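Local coordinates for uncharacterized protein (Leptospirillum rubarum, PDB 3OMD) that is of unknown function but belongs to the DUF5069 family and folds as a small, all-helical, single-chain protein, at residues R117-S122 with D138-R143; S15-L20 with E101-S106; D24-V29 with E63-A68. All coordinates share one frame; numbering follows the deposited sequence. Where two conformers were deposited one is given.

Overall arrangement
The three contacts of this helical protein differ in burial: contact 3 is buried, contacts 1 and 2 only partly, with contact 1 farthest from the centre. Contact 3 is wholly apolar in its side chains, setting one phenylalanine of helix 62-69 against helix 26-38. Contact 2 uses the loop leading into that same helix, which meets helix 92-104 through proline-tyrosine packing inside and a salt bridge outside. Contact 1 joins helices 110-123 and 133-140 by sparse packing. Polar links tie the contacts together: Asp138 with Ser15 connects 1 and 2, Tyr102 with His25 connects 2 and 3, and Glu141 with Arg28 connects even 1 and 3, whose centres are 24 Å apart.

Contact 1: R117-S122 with D138-R143; sequences RSVRDS and DLEEKR
Arg120 and Leu139 both swing CG anti to the backbone N (chi1 -167° and 177°), and this brings the arginine's aliphatic stem and one leucine methyl together between the helices. They cross obliquely, with Arg120 CG 4.1 Å from Leu139 CD2. Further along, Val119 points CG1 at the carboxylate of Glu140, whose chain bends at chi2 (143°), bringing OE1 toward the valine. Val119 CG1 and Glu140 OE1 stand 4.0 Å apart, with the two side chains at about a right angle. Both touches are loose van der Waals contacts, and Leu136 adds to the seam by packing against Val119 and Arg120. The polar end of Arg120 works elsewhere: NH1 bonds to Ile130 O in the connecting loop, while NE and NH2 reach Asp121 OD1 only weakly, in the guanidinium plane. On the far side of helix 133-140, Arg143 NH1 lies between two acids, 2.9 Å from Asp138 OD1 and 2.8 Å from Glu141 OE1, where it meets the anti lone pair. Glu141 OE1 is also gripped by Arg28. The helix itself closes with Arg143 N bonded to Asp138 O (3.0 Å) and Lys142 N to Leu139 O (3.1 Å), Lys142 taking positive phi. The arrangement is that of two helices consecutive in the chain, joined by a loop and packed side chain to side chain, the second ended by a Schellman motif.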
ATOM      1  N   ARG A 117       7.888  -5.966  17.095  1.00 15.63           N
ATOM      2  CA  ARG A 117       9.191  -5.609  17.671  1.00 17.17           C
ATOM      3  C   ARG A 117      10.316  -6.556  17.231  1.00 17.34           C
ATOM      4  O   ARG A 117      11.450  -6.115  17.064  1.00 18.97           O
ATOM      5  CB  ARG A 117       9.099  -5.508  19.187  1.00 18.50           C
ATOM      6  CG  ARG A 117       8.213  -4.292  19.572  1.00 20.27           C
ATOM      7  CD  ARG A 117       8.150  -4.164  21.079  1.00 23.50           C
ATOM      8  NE  ARG A 117       7.430  -5.300  21.624  1.00 23.90           N
ATOM      9  CZ  ARG A 117       7.337  -5.583  22.923  1.00 25.93           C
ATOM     10  NH1 ARG A 117       7.929  -4.800  23.829  1.00 26.51           N
ATOM     11  NH2 ARG A 117       6.639  -6.646  23.315  1.00 26.10           N
ATOM     12  N   SER A 118       9.991  -7.825  17.012  0.50 16.87           N
ATOM     13  CA  SER A 118      10.976  -8.779  16.503  0.50 17.91           C
ATOM     14  C   SER A 118      11.434  -8.405  15.088  0.50 18.26           C
ATOM     15  O   SER A 118      12.622  -8.524  14.755  0.50 19.19           O
ATOM     16  CB  SER A 118      10.385 -10.171  16.516  0.50 17.98           C
ATOM     17  OG  SER A 118      11.365 -11.094  16.123  0.50 17.64           O
ATOM     18  N   VAL A 119      10.493  -7.973  14.246  1.00 17.49           N
ATOM     19  CA  VAL A 119      10.852  -7.524  12.888  1.00 17.52           C
ATOM     20  C   VAL A 119      11.711  -6.277  12.979  1.00 18.86           C
ATOM     21  O   VAL A 119      12.783  -6.197  12.369  1.00 19.47           O
ATOM     22  CB  VAL A 119       9.594  -7.220  12.046  1.00 16.80           C
ATOM     23  CG1 VAL A 119      10.006  -6.646  10.679  1.00 17.41           C
ATOM     24  CG2 VAL A 119       8.815  -8.513  11.841  1.00 18.62           C
ATOM     25  N   ARG A 120      11.235  -5.308  13.748  1.00 18.68           N
ATOM     26  CA  ARG A 120      11.937  -4.038  13.815  1.00 20.47           C
ATOM     27  C   ARG A 120      13.335  -4.217  14.387  1.00 22.65           C
ATOM     28  O   ARG A 120      14.296  -3.591  13.928  1.00 23.95           O
ATOM     29  CB  ARG A 120      11.188  -3.077  14.685  1.00 19.98           C
ATOM     30  CG  ARG A 120      11.714  -1.645  14.542  1.00 23.70           C
ATOM     31  CD  ARG A 120      11.312  -0.828  15.727  1.00 25.58           C
ATOM     32  NE  ARG A 120      11.654  -1.443  17.017  1.00 25.95           N
ATOM     33  CZ  ARG A 120      10.921  -1.224  18.106  1.00 25.34           C
ATOM     34  NH1 ARG A 120       9.858  -0.427  18.040  1.00 25.68           N
ATOM     35  NH2 ARG A 120      11.205  -1.820  19.243  1.00 26.50           N
ATOM     36  N   ASP A 121      13.452  -5.047  15.408  1.00 22.56           N
ATOM     37  CA  ASP A 121      14.777  -5.231  16.018  1.00 25.72           C
ATOM     38  C   ASP A 121      15.758  -5.908  15.031  1.00 26.57           C
ATOM     39  O   ASP A 121      16.983  -5.657  15.083  1.00 28.04           O
ATOM     40  CB  ASP A 121      14.645  -5.984  17.343  1.00 27.38           C
ATOM     41  CG  ASP A 121      13.997  -5.128  18.473  1.00 28.97           C
ATOM     42  OD1 ASP A 121      13.746  -3.889  18.335  1.00 31.53           O
ATOM     43  OD2 ASP A 121      13.688  -5.741  19.521  1.00 33.35           O
ATOM     44  N   SER A 122      15.245  -6.757  14.138  1.00 26.21           N
ATOM     45  CA  SER A 122      16.095  -7.389  13.107  1.00 27.72           C
ATOM     46  C   SER A 122      16.569  -6.400  12.053  1.00 27.50           C
ATOM     47  O   SER A 122      17.626  -6.590  11.445  1.00 30.58           O
ATOM     48  CB  SER A 122      15.409  -8.593  12.436  1.00 27.46           C
ATOM     49  OG  SER A 122      14.387  -8.193  11.493  1.00 30.28           O
ATOM     50  N   ASP A 138       8.443   1.116   5.474  1.00 13.87           N
ATOM     51  CA  ASP A 138       9.471   1.987   4.886  1.00 14.84           C
ATOM     52  C   ASP A 138      10.856   1.598   5.387  1.00 15.75           C
ATOM     53  O   ASP A 138      11.833   1.688   4.637  1.00 16.14           O
ATOM     54  CB  ASP A 138       9.194   3.459   5.213  1.00 16.22           C
ATOM     55  CG  ASP A 138       8.293   4.131   4.214  1.00 18.10           C
ATOM     56  OD1 ASP A 138       8.059   3.590   3.114  1.00 17.10           O
ATOM     57  OD2 ASP A 138       7.850   5.244   4.554  1.00 20.52           O
ATOM     58  N   LEU A 139      10.958   1.219   6.668  1.00 15.08           N
ATOM     59  CA  LEU A 139      12.270   0.832   7.215  1.00 16.55           C
ATOM     60  C   LEU A 139      12.783  -0.406   6.484  1.00 16.44           C
ATOM     61  O   LEU A 139      13.965  -0.428   6.059  1.00 18.49           O
ATOM     62  CB  LEU A 139      12.131   0.552   8.724  1.00 16.83           C
ATOM     63  CG  LEU A 139      13.389   0.065   9.444  1.00 18.19           C
ATOM     64  CD1 LEU A 139      14.352   1.225   9.527  1.00 22.04           C
ATOM     65  CD2 LEU A 139      13.014  -0.422  10.849  1.00 21.56           C
ATOM     66  N   GLU A 140      11.919  -1.422   6.332  1.00 16.49           N
ATOM     67  CA  GLU A 140      12.337  -2.664   5.670  1.00 17.65           C
ATOM     68  C   GLU A 140      12.714  -2.385   4.206  1.00 17.69           C
ATOM     69  O   GLU A 140      13.599  -3.071   3.634  1.00 19.69           O
ATOM     70  CB  GLU A 140      11.248  -3.736   5.761  1.00 18.47           C
ATOM     71  CG  GLU A 140      11.631  -5.037   5.023  1.00 22.80           C
ATOM     72  CD  GLU A 140      11.183  -6.365   5.677  1.00 26.44           C
ATOM     73  OE1 GLU A 140      10.596  -6.386   6.781  1.00 26.39           O
ATOM     74  OE2 GLU A 140      11.460  -7.435   5.055  1.00 31.51           O
ATOM     75  N   GLU A 141      12.034  -1.403   3.596  1.00 16.36           N
ATOM     76  CA  GLU A 141      12.234  -1.095   2.179  1.00 16.17           C
ATOM     77  C   GLU A 141      13.275   0.030   1.982  1.00 18.37           C
ATOM     78  O   GLU A 141      13.357   0.683   0.935  1.00 19.21           O
ATOM     79  CB  GLU A 141      10.898  -0.749   1.526  1.00 15.46           C
ATOM     80  CG  GLU A 141      10.013  -2.019   1.450  1.00 14.03           C
ATOM     81  CD  GLU A 141       8.640  -1.801   0.941  1.00 14.76           C
ATOM     82  OE1 GLU A 141       8.176  -0.639   0.776  1.00 14.48           O
ATOM     83  OE2 GLU A 141       7.975  -2.847   0.759  1.00 15.60           O
ATOM     84  N   LYS A 142      14.088   0.226   3.018  1.00 19.40           N
ATOM     85  CA  LYS A 142      15.325   1.046   2.926  1.00 22.13           C
ATOM     86  C   LYS A 142      15.072   2.524   2.605  1.00 22.40           C
ATOM     87  O   LYS A 142      15.908   3.199   1.974  1.00 25.19           O
ATOM     88  CB  LYS A 142      16.340   0.414   1.936  1.00 23.69           C
ATOM     89  CG  LYS A 142      16.655  -1.050   2.243  1.00 27.08           C
ATOM     90  CD  LYS A 142      17.658  -1.603   1.218  1.00 34.62           C
ATOM     91  CE  LYS A 142      18.054  -3.031   1.583  1.00 38.65           C
ATOM     92  NZ  LYS A 142      19.349  -3.388   0.934  1.00 43.71           N
ATOM     93  N   ARG A 143      13.937   3.045   3.076  1.00 20.69           N
ATOM     94  CA  ARG A 143      13.627   4.471   2.936  1.00 21.66           C
ATOM     95  C   ARG A 143      13.931   5.173   4.235  1.00 24.41           C
ATOM     96  O   ARG A 143      13.908   4.523   5.293  1.00 24.70           O
ATOM     97  CB  ARG A 143      12.136   4.689   2.601  1.00 19.85           C
ATOM     98  CG  ARG A 143      11.736   4.023   1.327  1.00 20.60           C
ATOM     99  CD  ARG A 143      10.387   4.488   0.833  1.00 17.55           C
ATOM    100  NE  ARG A 143      10.097   3.674  -0.346  1.00 17.86           N
ATOM    101  CZ  ARG A 143       9.479   2.491  -0.306  1.00 16.35           C
ATOM    102  NH1 ARG A 143       8.905   2.037   0.817  1.00 17.58           N
ATOM    103  NH2 ARG A 143       9.387   1.807  -1.423  1.00 17.80           N
TER

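Contact 2: S15-L20 with E101-S106; sequences SPVDRL and EYESRS
Arg19 reaches Glu103 with an outstretched chain, and its NH2 donates to Glu103 OE2 over 2.9 Å in a nearly straight bond (N-H...O 164°). The oxygen sits in the guanidinium plane and is met on its syn side, slightly out of the carboxylate plane; the two flat groups are turned 32° apart. Asp24 adds a second acid, taking Arg19 NE in its own salt bridge while its other oxygen lies very close to Glu103 OE2, a crowding of like groups that the arginine would probably ease. An alanine in place of Glu103 is likely to leave Arg19 NH2 without this mate, leaving the guanidinium to its NE bond with Asp24 and its end freer to turn. Deeper in, Tyr102 OH bonds to His25 ND1, which ties the phenol to the start of helix 26-38. The 15-20 loop is folded tightly: Ser15 to Asp18 form a type I beta turn, closed by Asp18 N to Ser15 O at 3.1 Å, and Ser15 OG accepts from Val17 N, an ST turn. The turn presents Pro16 to helix 92-104. Pro16 CB packs close against the tyrosine, 3.1 Å from Tyr102 OH and 3.6 Å from Tyr102 CE2, the two side chains crossing at about a right angle. Pro16 O approaches the same ring obliquely, 3.5 Å from Tyr102 CE2. Val17 lies nearer solvent: with CG1 anti to the carbonyl carbon (chi1 -61°), that methyl lies against the Glu103 chain at a slant, 3.8 Å from Glu103 OE2 and 3.9 Å from Glu103 CG. Val134 packs on both Pro16 and Tyr102, bringing helix 133-140 against the inner part of this contact.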
ATOM      1  N   SER A  15       6.260   3.629  -1.363  1.00 11.92           N
ATOM      2  CA  SER A  15       5.989   3.850   0.047  1.00 12.42           C
ATOM      3  C   SER A  15       4.502   3.965   0.342  1.00 12.58           C
ATOM      4  O   SER A  15       3.759   4.609  -0.408  1.00 12.74           O
ATOM      5  CB  SER A  15       6.668   5.150   0.490  1.00 13.64           C
ATOM      6  OG  SER A  15       6.312   5.435   1.843  1.00 13.71           O
ATOM      7  N   PRO A  16       4.063   3.427   1.486  1.00 12.18           N
ATOM      8  CA  PRO A  16       2.682   3.652   1.967  1.00 11.99           C
ATOM      9  C   PRO A  16       2.299   5.130   1.952  1.00 11.74           C
ATOM     10  O   PRO A  16       1.122   5.445   1.766  1.00 12.34           O
ATOM     11  CB  PRO A  16       2.753   3.169   3.435  1.00 12.28           C
ATOM     12  CG  PRO A  16       3.733   1.996   3.356  1.00 12.87           C
ATOM     13  CD  PRO A  16       4.832   2.540   2.391  1.00 13.68           C
ATOM     14  N   VAL A  17       3.248   6.031   2.218  1.00 11.29           N
ATOM     15  CA  VAL A  17       2.913   7.451   2.401  1.00 13.22           C
ATOM     16  C   VAL A  17       3.411   8.343   1.235  1.00 13.71           C
ATOM     17  O   VAL A  17       3.420   9.572   1.359  1.00 15.11           O
ATOM     18  CB  VAL A  17       3.374   7.967   3.787  1.00 13.01           C
ATOM     19  CG1 VAL A  17       2.634   7.163   4.916  1.00 14.63           C
ATOM     20  CG2 VAL A  17       4.900   7.969   3.914  1.00 15.85           C
ATOM     21  N   ASP A  18       3.759   7.701   0.111  1.00 13.13           N
ATOM     22  CA  ASP A  18       4.080   8.406  -1.143  1.00 13.71           C
ATOM     23  C   ASP A  18       2.706   8.616  -1.818  1.00 13.04           C
ATOM     24  O   ASP A  18       2.179   7.717  -2.490  1.00 13.44           O
ATOM     25  CB  ASP A  18       5.005   7.531  -1.982  1.00 14.81           C
ATOM     26  CG  ASP A  18       5.426   8.200  -3.293  1.00 15.09           C
ATOM     27  OD1 ASP A  18       4.953   9.331  -3.598  1.00 15.74           O
ATOM     28  OD2 ASP A  18       6.214   7.550  -3.999  1.00 17.67           O
ATOM     29  N   ARG A  19       2.119   9.806  -1.620  1.00 12.70           N
ATOM     30  CA  ARG A  19       0.677   9.974  -1.914  1.00 12.52           C
ATOM     31  C   ARG A  19       0.390  10.231  -3.399  1.00 12.91           C
ATOM     32  O   ARG A  19       1.228  10.801  -4.135  1.00 14.09           O
ATOM     33  CB  ARG A  19       0.097  11.108  -1.072  1.00 12.49           C
ATOM     34  CG  ARG A  19       0.136  10.791   0.433  1.00 13.12           C
ATOM     35  CD  ARG A  19      -0.376  11.967   1.272  1.00 15.12           C
ATOM     36  NE  ARG A  19      -0.417  11.584   2.687  1.00 17.20           N
ATOM     37  CZ  ARG A  19      -0.691  12.441   3.655  1.00 20.23           C
ATOM     38  NH1 ARG A  19      -0.943  13.729   3.367  1.00 24.65           N
ATOM     39  NH2 ARG A  19      -0.738  12.029   4.917  1.00 22.35           N
ATOM     40  N   LEU A  20      -0.813   9.831  -3.822  1.00 13.07           N
ATOM     41  CA  LEU A  20      -1.288  10.087  -5.183  1.00 13.18           C
ATOM     42  C   LEU A  20      -2.723  10.544  -4.992  1.00 12.94           C
ATOM     43  O   LEU A  20      -3.489   9.884  -4.335  1.00 13.58           O
ATOM     44  CB  LEU A  20      -1.243   8.801  -6.016  1.00 12.73           C
ATOM     45  CG  LEU A  20      -1.820   8.906  -7.449  1.00 13.09           C
ATOM     46  CD1 LEU A  20      -1.151   9.980  -8.280  1.00 15.06           C
ATOM     47  CD2 LEU A  20      -1.713   7.525  -8.135  1.00 14.13           C
ATOM     48  N   GLU A 101      -6.061   7.262   9.755  1.00 12.64           N
ATOM     49  CA  GLU A 101      -6.221   5.942  10.369  1.00 13.25           C
ATOM     50  C   GLU A 101      -5.116   4.983   9.897  1.00 12.20           C
ATOM     51  O   GLU A 101      -4.530   4.257  10.693  1.00 13.76           O
ATOM     52  CB  GLU A 101      -7.627   5.378  10.098  1.00 13.75           C
ATOM     53  CG  GLU A 101      -7.825   4.039  10.782  1.00 16.27           C
ATOM     54  CD  GLU A 101      -9.247   3.529  10.798  1.00 20.28           C
ATOM     55  OE1 GLU A 101     -10.159   4.199  10.302  1.00 20.42           O
ATOM     56  OE2 GLU A 101      -9.446   2.432  11.366  1.00 23.91           O
ATOM     57  N   TYR A 102      -4.828   4.993   8.596  1.00 11.49           N
ATOM     58  CA  TYR A 102      -3.805   4.125   8.003  1.00 11.30           C
ATOM     59  C   TYR A 102      -2.449   4.366   8.647  1.00 11.78           C
ATOM     60  O   TYR A 102      -1.755   3.407   9.024  1.00 12.51           O
ATOM     61  CB  TYR A 102      -3.766   4.493   6.535  1.00 11.50           C
ATOM     62  CG  TYR A 102      -2.762   3.805   5.651  1.00 11.35           C
ATOM     63  CD1 TYR A 102      -3.006   2.501   5.150  1.00 12.19           C
ATOM     64  CD2 TYR A 102      -1.611   4.464   5.219  1.00 12.61           C
ATOM     65  CE1 TYR A 102      -2.099   1.887   4.241  1.00 12.63           C
ATOM     66  CE2 TYR A 102      -0.702   3.869   4.334  1.00 13.01           C
ATOM     67  CZ  TYR A 102      -0.961   2.601   3.857  1.00 12.28           C
ATOM     68  OH  TYR A 102      -0.089   2.054   2.976  1.00 13.41           O
ATOM     69  N   GLU A 103      -2.082   5.639   8.780  1.00 11.87           N
ATOM     70  CA  GLU A 103      -0.760   5.978   9.360  1.00 12.17           C
ATOM     71  C   GLU A 103      -0.715   5.702  10.874  1.00 12.07           C
ATOM     72  O   GLU A 103       0.373   5.611  11.445  1.00 14.65           O
ATOM     73  CB  GLU A 103      -0.425   7.437   9.074  1.00 13.06           C
ATOM     74  CG  GLU A 103      -0.182   7.661   7.583  1.00 13.76           C
ATOM     75  CD  GLU A 103       0.048   9.088   7.218  1.00 17.55           C
ATOM     76  OE1 GLU A 103       0.469   9.899   8.102  1.00 24.76           O
ATOM     77  OE2 GLU A 103      -0.194   9.435   6.046  1.00 15.23           O
ATOM     78  N   SER A 104      -1.880   5.574  11.519  0.50 13.52           N
ATOM     79  CA  SER A 104      -1.911   5.284  12.954  0.50 13.78           C
ATOM     80  C   SER A 104      -1.869   3.797  13.254  0.50 14.02           C
ATOM     81  O   SER A 104      -1.666   3.417  14.409  0.50 14.62           O
ATOM     82  CB  SER A 104      -3.185   5.849  13.593  0.50 14.78           C
ATOM     83  OG  SER A 104      -4.311   5.042  13.291  0.50 13.43           O
ATOM     84  N   ARG A 105      -2.082   2.952  12.241  1.00 14.07           N
ATOM     85  CA  ARG A 105      -2.223   1.496  12.490  1.00 14.82           C
ATOM     86  C   ARG A 105      -1.002   0.930  13.185  1.00 14.54           C
ATOM     87  O   ARG A 105       0.117   1.057  12.696  1.00 14.31           O
ATOM     88  CB  ARG A 105      -2.497   0.739  11.185  1.00 16.03           C
ATOM     89  CG  ARG A 105      -3.894   0.974  10.668  1.00 19.79           C
ATOM     90  CD  ARG A 105      -4.157   0.330   9.281  1.00 27.15           C
ATOM     91  NE  ARG A 105      -5.538   0.616   8.809  1.00 30.81           N
ATOM     92  CZ  ARG A 105      -6.599  -0.132   9.095  1.00 34.23           C
ATOM     93  NH1 ARG A 105      -6.450  -1.226   9.838  1.00 38.08           N
ATOM     94  NH2 ARG A 105      -7.809   0.208   8.645  1.00 31.91           N
ATOM     95  N   SER A 106      -1.247   0.278  14.318  0.50 14.18           N
ATOM     96  CA  SER A 106      -0.188  -0.278  15.146  0.50 14.05           C
ATOM     97  C   SER A 106      -0.591  -1.701  15.512  0.50 14.28           C
ATOM     98  O   SER A 106      -1.740  -2.081  15.297  0.50 14.46           O
ATOM     99  CB  SER A 106       0.032   0.610  16.368  0.50 15.36           C
ATOM    100  OG  SER A 106       0.326   1.941  15.969  0.50 13.80           O
TER

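Contact 3: D24-V29 with E63-A68; sequences DHLKRV and EKFAEA
Val29 and Phe65 meet where the nearest alpha carbons of the two helices, Val29 CA and Ala66 CA, are 9.2 Å apart, and the Phe65 ring bridges the helices. Phe65 holds CG anti to its own backbone N (chi1 -178°) with the ring turned square to the stem (chi2 90°), which sends the far end of the ring toward helix 26-38. Leu26 CD1 and Val29 O meet the ring at its edge. Leu26 CD1 sits near the ring plane, 4.0 Å from Phe65 CE1 and equally far from Phe65 CZ. Beside it, Val29 CG1 comes in from above the ring plane, over the rim at CZ and CE2, 3.9 Å from Phe65 CZ; chi1 of 77° places that methyl between the backbone N and carbonyl carbon. The backbone takes part too, with Val29 O 3.7 Å from Phe65 CE2. Leu26 and Val29 are three residues apart (i, i+3), so they lie on the same side of the first turn, which begins after His25 at the N-cap position; Val29 N bonds back to His25 O. This is helix-helix packing in the hydrophobic core of an all-helical fold, where one aromatic side chain joins helix 62-69 to helix 26-38. Ile30 and Ala33 continue the surface under Phe65 along helix 26-38. Phe55 of helix 50-58 meets its ring with planes about 60° apart, and Met78 brings helix 75-85 against the same side chain.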
ATOM      1  N   ASP A  24      -2.774   7.978   0.726  1.00 11.90           N
ATOM      2  CA  ASP A  24      -1.779   6.923   1.056  1.00 10.54           C
ATOM      3  C   ASP A  24      -2.234   5.607   0.401  1.00 10.72           C
ATOM      4  O   ASP A  24      -3.381   5.466  -0.053  1.00 11.49           O
ATOM      5  CB  ASP A  24      -1.802   6.680   2.569  1.00 10.59           C
ATOM      6  CG  ASP A  24      -1.193   7.785   3.361  1.00 11.30           C
ATOM      7  OD1 ASP A  24      -0.480   8.675   2.815  1.00 13.09           O
ATOM      8  OD2 ASP A  24      -1.401   7.807   4.619  1.00 11.68           O
ATOM      9  N   HIS A  25      -1.304   4.655   0.367  1.00 10.54           N
ATOM     10  CA  HIS A  25      -1.484   3.279  -0.128  1.00 10.17           C
ATOM     11  C   HIS A  25      -1.697   3.146  -1.633  1.00  9.79           C
ATOM     12  O   HIS A  25      -1.348   2.103  -2.207  1.00 10.65           O
ATOM     13  CB  HIS A  25      -2.619   2.518   0.607  1.00 10.39           C
ATOM     14  CG  HIS A  25      -2.406   1.042   0.588  1.00 10.85           C
ATOM     15  ND1 HIS A  25      -1.335   0.459   1.233  1.00 11.15           N
ATOM     16  CD2 HIS A  25      -3.034   0.045  -0.095  1.00 12.50           C
ATOM     17  CE1 HIS A  25      -1.338  -0.838   0.981  1.00 11.75           C
ATOM     18  NE2 HIS A  25      -2.356  -1.114   0.179  1.00 12.58           N
ATOM     19  N   LEU A  26      -2.288   4.170  -2.278  1.00 10.09           N
ATOM     20  CA  LEU A  26      -2.702   4.006  -3.699  1.00 10.62           C
ATOM     21  C   LEU A  26      -1.500   3.676  -4.613  1.00 11.34           C
ATOM     22  O   LEU A  26      -1.569   2.725  -5.422  1.00 11.43           O
ATOM     23  CB  LEU A  26      -3.461   5.254  -4.165  1.00 11.58           C
ATOM     24  CG  LEU A  26      -3.844   5.229  -5.654  1.00 11.19           C
ATOM     25  CD1 LEU A  26      -4.650   3.982  -6.043  1.00 12.40           C
ATOM     26  CD2 LEU A  26      -4.624   6.545  -5.978  1.00 13.08           C
ATOM     27  N   LYS A  27      -0.392   4.429  -4.508  1.00 11.29           N
ATOM     28  CA  LYS A  27       0.777   4.081  -5.367  1.00 11.43           C
ATOM     29  C   LYS A  27       1.244   2.650  -5.077  1.00 11.62           C
ATOM     30  O   LYS A  27       1.587   1.912  -6.000  1.00 12.45           O
ATOM     31  CB  LYS A  27       1.930   5.054  -5.116  1.00 11.86           C
ATOM     32  CG  LYS A  27       1.692   6.442  -5.752  1.00 12.35           C
ATOM     33  CD  LYS A  27       2.960   7.271  -5.632  1.00 13.47           C
ATOM     34  CE  LYS A  27       2.765   8.636  -6.283  1.00 14.78           C
ATOM     35  NZ  LYS A  27       4.047   9.439  -6.246  1.00 17.06           N
ATOM     36  N   ARG A  28       1.320   2.304  -3.779  1.00 10.79           N
ATOM     37  CA  ARG A  28       1.829   1.008  -3.369  1.00 10.62           C
ATOM     38  C   ARG A  28       0.960  -0.123  -3.946  1.00 11.33           C
ATOM     39  O   ARG A  28       1.475  -1.132  -4.453  1.00 12.29           O
ATOM     40  CB  ARG A  28       1.827   0.944  -1.834  1.00 11.43           C
ATOM     41  CG  ARG A  28       2.421  -0.370  -1.273  1.00 12.45           C
ATOM     42  CD  ARG A  28       2.597  -0.212   0.210  1.00 11.86           C
ATOM     43  NE  ARG A  28       3.318  -1.351   0.787  1.00 11.89           N
ATOM     44  CZ  ARG A  28       4.644  -1.466   0.803  1.00 12.16           C
ATOM     45  NH1 ARG A  28       5.418  -0.492   0.327  1.00 12.20           N
ATOM     46  NH2 ARG A  28       5.199  -2.557   1.347  1.00 12.49           N
ATOM     47  N   VAL A  29      -0.358   0.033  -3.850  1.00 10.68           N
ATOM     48  CA  VAL A  29      -1.233  -1.013  -4.364  1.00 11.64           C
ATOM     49  C   VAL A  29      -1.333  -1.023  -5.882  1.00 11.83           C
ATOM     50  O   VAL A  29      -1.597  -2.086  -6.448  1.00 12.55           O
ATOM     51  CB  VAL A  29      -2.616  -0.984  -3.644  1.00 10.77           C
ATOM     52  CG1 VAL A  29      -3.521   0.157  -4.147  1.00 11.79           C
ATOM     53  CG2 VAL A  29      -3.313  -2.318  -3.793  1.00 13.15           C
ATOM     54  N   GLU A  63     -10.409  -7.114  -7.825  1.00 18.64           N
ATOM     55  CA  GLU A  63     -10.287  -7.767  -9.131  1.00 19.82           C
ATOM     56  C   GLU A  63     -10.425  -6.709 -10.228  1.00 18.50           C
ATOM     57  O   GLU A  63      -9.644  -6.666 -11.193  1.00 19.12           O
ATOM     58  CB  GLU A  63     -11.340  -8.873  -9.341  1.00 21.55           C
ATOM     59  CG  GLU A  63     -11.195 -10.056  -8.409  1.00 27.41           C
ATOM     60  CD  GLU A  63     -12.319 -11.097  -8.528  1.00 34.42           C
ATOM     61  OE1 GLU A  63     -13.295 -10.933  -9.306  1.00 37.70           O
ATOM     62  OE2 GLU A  63     -12.232 -12.099  -7.805  1.00 40.33           O
ATOM     63  N   LYS A  64     -11.428  -5.856 -10.076  1.00 17.85           N
ATOM     64  CA  LYS A  64     -11.614  -4.757 -11.054  1.00 17.26           C
ATOM     65  C   LYS A  64     -10.458  -3.782 -11.051  1.00 16.52           C
ATOM     66  O   LYS A  64     -10.059  -3.313 -12.133  1.00 16.86           O
ATOM     67  CB  LYS A  64     -12.934  -4.041 -10.804  1.00 18.15           C
ATOM     68  CG  LYS A  64     -14.142  -4.957 -10.971  1.00 21.57           C
ATOM     69  CD  LYS A  64     -15.426  -4.215 -10.791  1.00 26.97           C
ATOM     70  CE  LYS A  64     -16.596  -5.178 -11.024  1.00 33.50           C
ATOM     71  NZ  LYS A  64     -17.907  -4.472 -10.909  1.00 38.62           N
ATOM     72  N   PHE A  65      -9.892  -3.495  -9.877  1.00 15.26           N
ATOM     73  CA  PHE A  65      -8.720  -2.621  -9.814  1.00 14.47           C
ATOM     74  C   PHE A  65      -7.520  -3.218 -10.541  1.00 15.18           C
ATOM     75  O   PHE A  65      -6.871  -2.505 -11.332  1.00 15.32           O
ATOM     76  CB  PHE A  65      -8.423  -2.333  -8.342  1.00 14.59           C
ATOM     77  CG  PHE A  65      -7.258  -1.404  -8.118  1.00 13.36           C
ATOM     78  CD1 PHE A  65      -7.451  -0.035  -8.053  1.00 16.79           C
ATOM     79  CD2 PHE A  65      -5.979  -1.908  -7.942  1.00 13.95           C
ATOM     80  CE1 PHE A  65      -6.379   0.818  -7.808  1.00 17.27           C
ATOM     81  CE2 PHE A  65      -4.892  -1.058  -7.728  1.00 12.84           C
ATOM     82  CZ  PHE A  65      -5.091   0.316  -7.659  1.00 15.01           C
ATOM     83  N   ALA A  66      -7.260  -4.519 -10.340  1.00 15.30           N
ATOM     84  CA  ALA A  66      -6.132  -5.148 -11.012  1.00 16.92           C
ATOM     85  C   ALA A  66      -6.357  -5.133 -12.519  1.00 18.33           C
ATOM     86  O   ALA A  66      -5.412  -4.918 -13.266  1.00 20.04           O
ATOM     87  CB  ALA A  66      -5.896  -6.599 -10.488  1.00 17.66           C
ATOM     88  N   GLU A  67      -7.583  -5.389 -12.966  1.00 18.54           N
ATOM     89  CA  GLU A  67      -7.868  -5.323 -14.406  1.00 19.34           C
ATOM     90  C   GLU A  67      -7.693  -3.911 -14.956  1.00 18.20           C
ATOM     91  O   GLU A  67      -7.138  -3.716 -16.053  1.00 20.24           O
ATOM     92  CB  GLU A  67      -9.291  -5.804 -14.705  1.00 20.42           C
ATOM     93  CG  GLU A  67      -9.634  -5.809 -16.234  1.00 26.07           C
ATOM     94  CD  GLU A  67      -8.758  -6.760 -17.063  1.00 32.18           C
ATOM     95  OE1 GLU A  67      -8.280  -7.776 -16.484  1.00 34.59           O
ATOM     96  OE2 GLU A  67      -8.538  -6.483 -18.281  1.00 35.18           O
ATOM     97  N   ALA A  68      -8.111  -2.921 -14.170  1.00 17.91           N
ATOM     98  CA  ALA A  68      -8.053  -1.545 -14.626  1.00 18.37           C
ATOM     99  C   ALA A  68      -6.626  -1.065 -14.844  1.00 18.34           C
ATOM    100  O   ALA A  68      -6.371  -0.292 -15.792  1.00 18.24           O
ATOM    101  CB  ALA A  68      -8.759  -0.611 -13.631  1.00 17.56           C
TER